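Side-chain contacts in uncharacterized protein, cytosolic disulfide reductase DsbM (Pseudomonas aeruginosa PAO1, PDB 5HFI), which probably acts as a cytosolic disulfide reductase of the thioredoxin superfamily and binds glutathione: residues Leu175-Gly179 / Phe180-Ala184; Cys31-Thr34 / Gly35-Val38. All coordinates share one frame; numbering follows the deposited sequence.

Contact 1: residues Leu175-Gly179 / Phe180-Ala184; sequences LGAAG and FPTFA. With GSH (glutathione), chain B.
The hydroxyl of T182 reaches back to the carbonyl of G179, and this bond closes the bend just before the strand. OG1 of T182 is the donor and lies 2.6 Å from O of G179. The bond runs nearly straight off the carbonyl, with a C=O...donor angle of 158°. The donor is tilted 20° from the carbonyl plane. With chi1 at -64°, OG1 of T182 lies opposite the carbonyl carbon and beside the backbone N, and CG2 turns to A177. This bond is the tight part, together with CA of G179, which covers one face of the F180 ring. Toward the more open end the contacts are ordinary van der Waals ones. CB of A177 rests 4.0 Å from OG1 of T182. CD1 of L175 meets CB of A184 at 4.1 Å, an apolar touch that V193 of strand 191-193 extends. G176, in the Schellman motif that ends the helix, is exposed.

On the other side of the bend is glutathione. N of F180 donates to O2 of GSH at 3.2 Å, and N2 of GSH donates to O of F180 at 2.6 Å. This two-way backbone pairing is characteristic of the loop with the cis-proline in thioredoxin folds; here P181 follows a cis peptide bond. The F180 side chain touches C17 and C20 of the CxxC motif. The whole turn links helix 159-174 to strand 182-186. That strand lies between strands 8-13 and 191-193, with T182 and A184 hydrogen-bonded through their backbones to L12 and H10 of the former and F183 stacked on Y11.

Contact 2: residues Cys31-Thr34 / Gly35-Val38; sequences CEVT and GLDV
V33 sets CG1 opposite its backbone N (chi1 167°), and L36 extends CG the same way relative to its own N (chi1 180°). These torsions bring the two apolar groups together on one side of the turn. CG1 of V33 lies 3.6 Å from CB of L36. CD2 of L36 comes to 4.0 Å from CB of V33, and the two side chains meet at an oblique crossing. The backbone closes the turn beside them: N of L36 donates to O of V33 at 3.2 Å. G35 has a positive phi of 87°, as the third residue of a type II turn usually does. T34 and G35 form the exposed corner. At the open end the touch is slight, with SG of C31 4.4 Å from CG1 of V38.

Helix 203-215 covers V33 and L36 through R207, L210 and L214. E32 forms a salt bridge with R207, and D37 forms one with R39. The four residues V33 to L36 make a type II beta turn with glycine at its third position. It joins helix 24-30 to strand 37-42, within the thioredoxin beta-alpha-beta unit begun by strand 8-13.

In the fold
Both contacts are turns leading from a helix into a strand of the same sheet. Contact 2 feeds strand 37-42, at one sheet edge. Contact 1 feeds strand 182-186, and strand 8-13 lies between the two. Their centres are 20 Å apart and their nearest atoms about 6 Å apart. Only contact 1 belongs to the glutathione pocket. The side chain of P181 is about 3 Å from that of W19, and that of F180 about 4 Å from that of C17, the cysteine to which glutathione has been seen covalently bound in this protein. Contact 2 lies at the surface, away from that site, and its centre is about 17 Å from the centre of the chain.

Contact 1: residues Leu175-Gly179 / Phe180-Ala184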
# COMPACT_ATOMS: atom_id res chain seq x y z
N LEU A 175 -18.16 1.70 6.07
CA LEU A 175 -17.56 1.09 7.24
C LEU A 175 -17.26 2.09 8.35
O LEU A 175 -16.80 1.69 9.42
CB LEU A 175 -16.27 0.36 6.85
CG LEU A 175 -16.42 -0.75 5.81
CD1 LEU A 175 -15.07 -1.35 5.44
CD2 LEU A 175 -17.38 -1.82 6.31
N GLY A 176 -17.53 3.38 8.12
CA GLY A 176 -17.12 4.39 9.07
C GLY A 176 -15.62 4.49 9.25
O GLY A 176 -15.16 5.04 10.25
N ALA A 177 -14.84 3.97 8.30
CA ALA A 177 -13.39 3.94 8.44
C ALA A 177 -12.82 5.34 8.25
O ALA A 177 -13.12 6.02 7.27
CB ALA A 177 -12.78 2.97 7.43
N ALA A 178 -11.99 5.77 9.20
CA ALA A 178 -11.40 7.10 9.16
C ALA A 178 -10.16 7.18 8.28
O ALA A 178 -9.85 8.26 7.77
CB ALA A 178 -11.06 7.57 10.58
N GLY A 179 -9.45 6.07 8.10
CA GLY A 179 -8.24 6.12 7.30
C GLY A 179 -7.58 4.78 7.05
O GLY A 179 -8.25 3.73 7.03
N PHE A 180 -6.27 4.80 6.86
CA PHE A 180 -5.50 3.62 6.51
C PHE A 180 -4.41 3.36 7.54
O PHE A 180 -3.89 4.31 8.13
CB PHE A 180 -4.87 3.79 5.13
CG PHE A 180 -5.67 4.65 4.20
CD1 PHE A 180 -5.38 5.99 4.06
CD2 PHE A 180 -6.71 4.11 3.46
CE1 PHE A 180 -6.12 6.79 3.22
CE2 PHE A 180 -7.45 4.91 2.61
CZ PHE A 180 -7.15 6.25 2.49
N PRO A 181 -4.04 2.09 7.76
CA PRO A 181 -4.57 0.87 7.15
C PRO A 181 -5.93 0.48 7.72
O PRO A 181 -6.20 0.77 8.88
CB PRO A 181 -3.53 -0.19 7.54
CG PRO A 181 -2.88 0.35 8.75
CD PRO A 181 -2.86 1.83 8.59
N THR A 182 -6.77 -0.16 6.91
CA THR A 182 -8.03 -0.73 7.39
C THR A 182 -8.21 -2.10 6.75
O THR A 182 -8.16 -2.22 5.52
CB THR A 182 -9.22 0.17 7.07
OG1 THR A 182 -9.09 1.42 7.77
CG2 THR A 182 -10.53 -0.50 7.47
N PHE A 183 -8.40 -3.12 7.58
CA PHE A 183 -8.67 -4.48 7.13
C PHE A 183 -10.10 -4.86 7.49
O PHE A 183 -10.55 -4.61 8.61
CB PHE A 183 -7.70 -5.48 7.78
CG PHE A 183 -6.31 -5.46 7.21
CD1 PHE A 183 -6.02 -6.13 6.03
CD2 PHE A 183 -5.29 -4.79 7.87
CE1 PHE A 183 -4.74 -6.12 5.51
CE2 PHE A 183 -4.00 -4.79 7.35
CZ PHE A 183 -3.73 -5.45 6.17
N ALA A 184 -10.79 -5.47 6.54
CA ALA A 184 -12.16 -5.92 6.77
C ALA A 184 -12.33 -7.32 6.20
O ALA A 184 -11.93 -7.58 5.06
CB ALA A 184 -13.18 -4.96 6.15
N1 GSH B . -3.02 2.88 12.36
CA1 GSH B . -2.47 3.99 13.11
C1 GSH B . -2.71 3.79 14.60
O11 GSH B . -3.06 4.77 15.32
O12 GSH B . -2.58 2.65 15.12
CB1 GSH B . -3.13 5.29 12.65
CG1 GSH B . -3.44 5.18 11.16
CD1 GSH B . -3.37 6.55 10.50
OE1 GSH B . -3.40 7.53 11.16
N2 GSH B . -3.26 6.64 9.06
CA2 GSH B . -3.19 7.94 8.42
C2 GSH B . -4.63 8.41 8.16
O2 GSH B . -5.34 7.78 7.44
CB2 GSH B . -2.43 7.84 7.09
SG2 GSH B . -0.89 6.89 7.28
N3 GSH B . -5.13 9.61 8.80
CA3 GSH B . -6.50 10.05 8.56
C3 GSH B . -6.66 10.46 7.10
O31 GSH B . -7.64 10.04 6.44
O32 GSH B . -5.82 11.22 6.57

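Contact 2: residues Cys31-Thr34 / Gly35-Val38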
# COMPACT_ATOMS: atom_id res chain seq x y z
N CYS A 31 -1.43 -12.93 2.64
CA CYS A 31 -1.36 -13.56 1.32
C CYS A 31 -0.83 -14.98 1.36
O CYS A 31 -0.80 -15.64 0.32
CB CYS A 31 -0.49 -12.71 0.39
SG CYS A 31 -1.23 -11.11 -0.02
N GLU A 32 -0.41 -15.47 2.53
CA GLU A 32 0.07 -16.84 2.68
C GLU A 32 -0.98 -17.78 3.26
O GLU A 32 -0.71 -18.98 3.39
CB GLU A 32 1.32 -16.86 3.56
CG GLU A 32 2.47 -16.02 3.04
CD GLU A 32 3.47 -15.68 4.13
OE1 GLU A 32 3.30 -16.16 5.27
OE2 GLU A 32 4.44 -14.94 3.84
N VAL A 33 -2.16 -17.27 3.61
CA VAL A 33 -3.20 -18.08 4.23
C VAL A 33 -3.98 -18.78 3.13
O VAL A 33 -4.66 -18.14 2.33
CB VAL A 33 -4.13 -17.22 5.10
CG1 VAL A 33 -5.38 -18.01 5.47
CG2 VAL A 33 -3.40 -16.75 6.35
N THR A 34 -3.88 -20.11 3.08
CA THR A 34 -4.58 -20.88 2.07
C THR A 34 -6.09 -20.77 2.27
O THR A 34 -6.59 -20.88 3.39
CB THR A 34 -4.15 -22.34 2.10
OG1 THR A 34 -4.78 -23.00 3.21
CG2 THR A 34 -2.64 -22.44 2.25
N GLY A 35 -6.81 -20.56 1.17
CA GLY A 35 -8.25 -20.40 1.21
C GLY A 35 -8.73 -18.99 1.46
O GLY A 35 -9.94 -18.74 1.40
N LEU A 36 -7.83 -18.05 1.73
CA LEU A 36 -8.19 -16.66 1.99
C LEU A 36 -7.90 -15.83 0.75
O LEU A 36 -6.78 -15.84 0.23
CB LEU A 36 -7.42 -16.11 3.19
CG LEU A 36 -7.70 -14.65 3.55
CD1 LEU A 36 -9.12 -14.50 4.08
CD2 LEU A 36 -6.69 -14.13 4.56
N ASP A 37 -8.92 -15.11 0.29
CA ASP A 37 -8.77 -14.15 -0.80
C ASP A 37 -8.49 -12.77 -0.23
O ASP A 37 -9.11 -12.36 0.76
CB ASP A 37 -10.03 -14.12 -1.66
CG ASP A 37 -9.96 -13.09 -2.77
OD1 ASP A 37 -8.86 -12.89 -3.32
OD2 ASP A 37 -11.01 -12.50 -3.09
N VAL A 38 -7.55 -12.05 -0.84
CA VAL A 38 -7.14 -10.73 -0.39
C VAL A 38 -7.36 -9.74 -1.52
O VAL A 38 -6.81 -9.91 -2.62
CB VAL A 38 -5.67 -10.70 0.07
CG1 VAL A 38 -5.25 -9.28 0.42
CG2 VAL A 38 -5.48 -11.62 1.27